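Local atomic coordinates of transferrin binding protein B (Actinobacillus suis, PDB entry 3PQU), a protein that binds host transferrin at the bacterial outer membrane as a lipoprotein receptor and so probably helps the pathogen acquire iron. Residues R50-L55 with N61-P66. Sequence-based numbering, arbitrary orientation.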
loop_
_atom_site.group_PDB
_atom_site.type_symbol
_atom_site.label_atom_id
_atom_site.label_comp_id
_atom_site.label_asym_id
_atom_site.label_seq_id
_atom_site.Cartn_x
_atom_site.Cartn_y
_atom_site.Cartn_z
ATOM N N ARG A 50 6.177 -28.077 -3.759
ATOM C CA ARG A 50 5.856 -29.504 -3.601
ATOM C C ARG A 50 6.631 -30.227 -4.684
ATOM O O ARG A 50 6.569 -29.832 -5.838
ATOM C CB ARG A 50 4.350 -29.732 -3.843
ATOM C CG ARG A 50 3.422 -29.374 -2.669
ATOM C CD ARG A 50 2.091 -28.787 -3.131
ATOM N NE ARG A 50 1.251 -29.692 -3.927
ATOM C CZ ARG A 50 0.440 -30.611 -3.411
ATOM N NH1 ARG A 50 0.360 -30.789 -2.092
ATOM N NH2 ARG A 50 -0.281 -31.375 -4.212
ATOM N N ARG A 51 7.351 -31.286 -4.335
ATOM C CA ARG A 51 8.147 -31.999 -5.348
ATOM C C ARG A 51 7.260 -32.819 -6.279
ATOM O O ARG A 51 6.297 -33.426 -5.835
ATOM C CB ARG A 51 9.185 -32.913 -4.700
ATOM C CG ARG A 51 10.207 -33.474 -5.699
ATOM C CD ARG A 51 11.330 -34.173 -4.969
ATOM N NE ARG A 51 10.862 -35.322 -4.189
ATOM C CZ ARG A 51 10.796 -36.560 -4.672
ATOM N NH1 ARG A 51 11.143 -36.792 -5.928
ATOM N NH2 ARG A 51 10.367 -37.557 -3.912
ATOM N N ASN A 52 7.561 -32.810 -7.573
ATOM C CA ASN A 52 6.878 -33.697 -8.501
ATOM C C ASN A 52 7.510 -35.065 -8.352
ATOM O O ASN A 52 8.682 -35.260 -8.705
ATOM C CB ASN A 52 7.029 -33.223 -9.954
ATOM C CG ASN A 52 6.238 -34.089 -10.930
ATOM O OD1 ASN A 52 5.582 -35.054 -10.518
ATOM N ND2 ASN A 52 6.297 -33.754 -12.226
ATOM N N ARG A 53 6.731 -36.015 -7.857
ATOM C CA ARG A 53 7.212 -37.381 -7.652
ATOM C C ARG A 53 6.982 -38.348 -8.830
ATOM O O ARG A 53 7.332 -39.534 -8.746
ATOM C CB ARG A 53 6.611 -37.917 -6.346
ATOM C CG ARG A 53 7.005 -37.007 -5.153
ATOM C CD ARG A 53 6.078 -37.158 -3.959
ATOM N NE ARG A 53 5.999 -38.552 -3.547
ATOM C CZ ARG A 53 5.220 -39.004 -2.573
ATOM N NH1 ARG A 53 4.449 -38.166 -1.887
ATOM N NH2 ARG A 53 5.215 -40.299 -2.288
ATOM N N ALA A 54 6.416 -37.843 -9.928
ATOM C CA ALA A 54 6.084 -38.693 -11.089
ATOM C C ALA A 54 7.342 -39.311 -11.695
ATOM O O ALA A 54 8.440 -38.749 -11.591
ATOM C CB ALA A 54 5.316 -37.902 -12.139
ATOM N N LEU A 55 7.178 -40.461 -12.336
ATOM C CA LEU A 55 8.304 -41.193 -12.909
ATOM C C LEU A 55 8.437 -40.982 -14.422
ATOM O O LEU A 55 9.434 -41.394 -15.018
ATOM C CB LEU A 55 8.156 -42.691 -12.613
ATOM C CG LEU A 55 7.897 -43.042 -11.143
ATOM C CD1 LEU A 55 7.719 -44.538 -10.983
ATOM C CD2 LEU A 55 9.027 -42.540 -10.261
ATOM N N ASN A 61 7.715 -40.604 -21.552
ATOM C CA ASN A 61 9.003 -41.280 -21.377
ATOM C C ASN A 61 9.481 -41.280 -19.924
ATOM O O ASN A 61 9.192 -40.357 -19.175
ATOM C CB ASN A 61 10.052 -40.674 -22.302
ATOM C CG ASN A 61 9.617 -40.723 -23.740
ATOM O OD1 ASN A 61 9.491 -39.700 -24.407
ATOM N ND2 ASN A 61 9.319 -41.915 -24.201
ATOM N N ARG A 62 10.189 -42.333 -19.535
ATOM C CA ARG A 62 10.659 -42.484 -18.167
ATOM C C ARG A 62 11.698 -41.422 -17.843
ATOM O O ARG A 62 12.650 -41.233 -18.596
ATOM C CB ARG A 62 11.253 -43.878 -17.963
ATOM C CG ARG A 62 11.855 -44.107 -16.594
ATOM C CD ARG A 62 12.147 -45.580 -16.369
ATOM N NE ARG A 62 12.162 -45.911 -14.949
ATOM C CZ ARG A 62 11.076 -46.210 -14.242
ATOM N NH1 ARG A 62 11.181 -46.499 -12.952
ATOM N NH2 ARG A 62 9.884 -46.218 -14.826
ATOM N N LYS A 63 11.517 -40.711 -16.733
ATOM C CA LYS A 63 12.526 -39.736 -16.354
ATOM C C LYS A 63 13.781 -40.502 -15.968
ATOM O O LYS A 63 13.716 -41.509 -15.269
ATOM C CB LYS A 63 12.050 -38.825 -15.222
ATOM C CG LYS A 63 10.893 -37.915 -15.602
ATOM C CD LYS A 63 10.474 -37.023 -14.433
ATOM C CE LYS A 63 9.323 -36.093 -14.832
ATOM N NZ LYS A 63 9.245 -34.893 -13.980
ATOM N N ALA A 64 14.920 -40.055 -16.475
ATOM C CA ALA A 64 16.183 -40.681 -16.129
ATOM C C ALA A 64 16.333 -40.579 -14.622
ATOM O O ALA A 64 16.884 -41.466 -13.969
ATOM C CB ALA A 64 17.329 -39.972 -16.829
ATOM N N THR A 65 15.810 -39.486 -14.080
ATOM C CA THR A 65 15.865 -39.216 -12.654
ATOM C C THR A 65 14.617 -38.454 -12.246
ATOM O O THR A 65 14.386 -37.347 -12.733
ATOM C CB THR A 65 17.079 -38.322 -12.321
ATOM O OG1 THR A 65 18.282 -38.932 -12.808
ATOM C CG2 THR A 65 17.185 -38.085 -10.818
ATOM N N PRO A 66 13.807 -39.027 -11.349
ATOM C CA PRO A 66 12.672 -38.258 -10.831
ATOM C C PRO A 66 13.159 -36.903 -10.312
ATOM O O PRO A 66 14.303 -36.803 -9.908
ATOM C CB PRO A 66 12.170 -39.126 -9.678
ATOM C CG PRO A 66 12.562 -40.508 -10.062
ATOM C CD PRO A 66 13.880 -40.376 -10.766
HETATM O O HOH W 1 9.357 -35.970 -11.267
HETATM O O HOH W 2 12.361 -42.058 -13.294
#
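A water joins the ammonium of K63 to two backbone carbonyls of segment 50-55: it accepts from K63 NZ (2.9 Å) and donates to N52 O and, at 2.9 Å, to A54 O. K63 reaches it with its chain extended beyond CG, running alongside the 54-55 backbone so that CG lies 3.8 Å from L55 O and CD passes A54 O. The same ammonium forms a salt bridge with D67, just beyond P66. One direct hydrogen bond crosses, K63 N to L55 O (2.8 Å, 167° at the hydrogen), with the donor tilted 27° from the carbonyl plane; R62 CA adds a CH···O contact to that oxygen. L55 CD2 meets P66 CG at 4.1 Å, the two side chains crossing at a slant. N52, its CG anti to the backbone N (chi1 -176°), turns OD1 back to A54 N (3.0 Å), closing an Asx turn, while F145 N and Y143 O hold its amide against strand 142-146. Both segments belong to the surface loop between strands 43-47 and 69-70 of the N-lobe handle. The loop closes on itself through one backbone hydrogen bond, a water-bridged lysine and a single Leu-Pro contact; D67 together with the carbonyl-bound water probably stabilises the positive charge of K63.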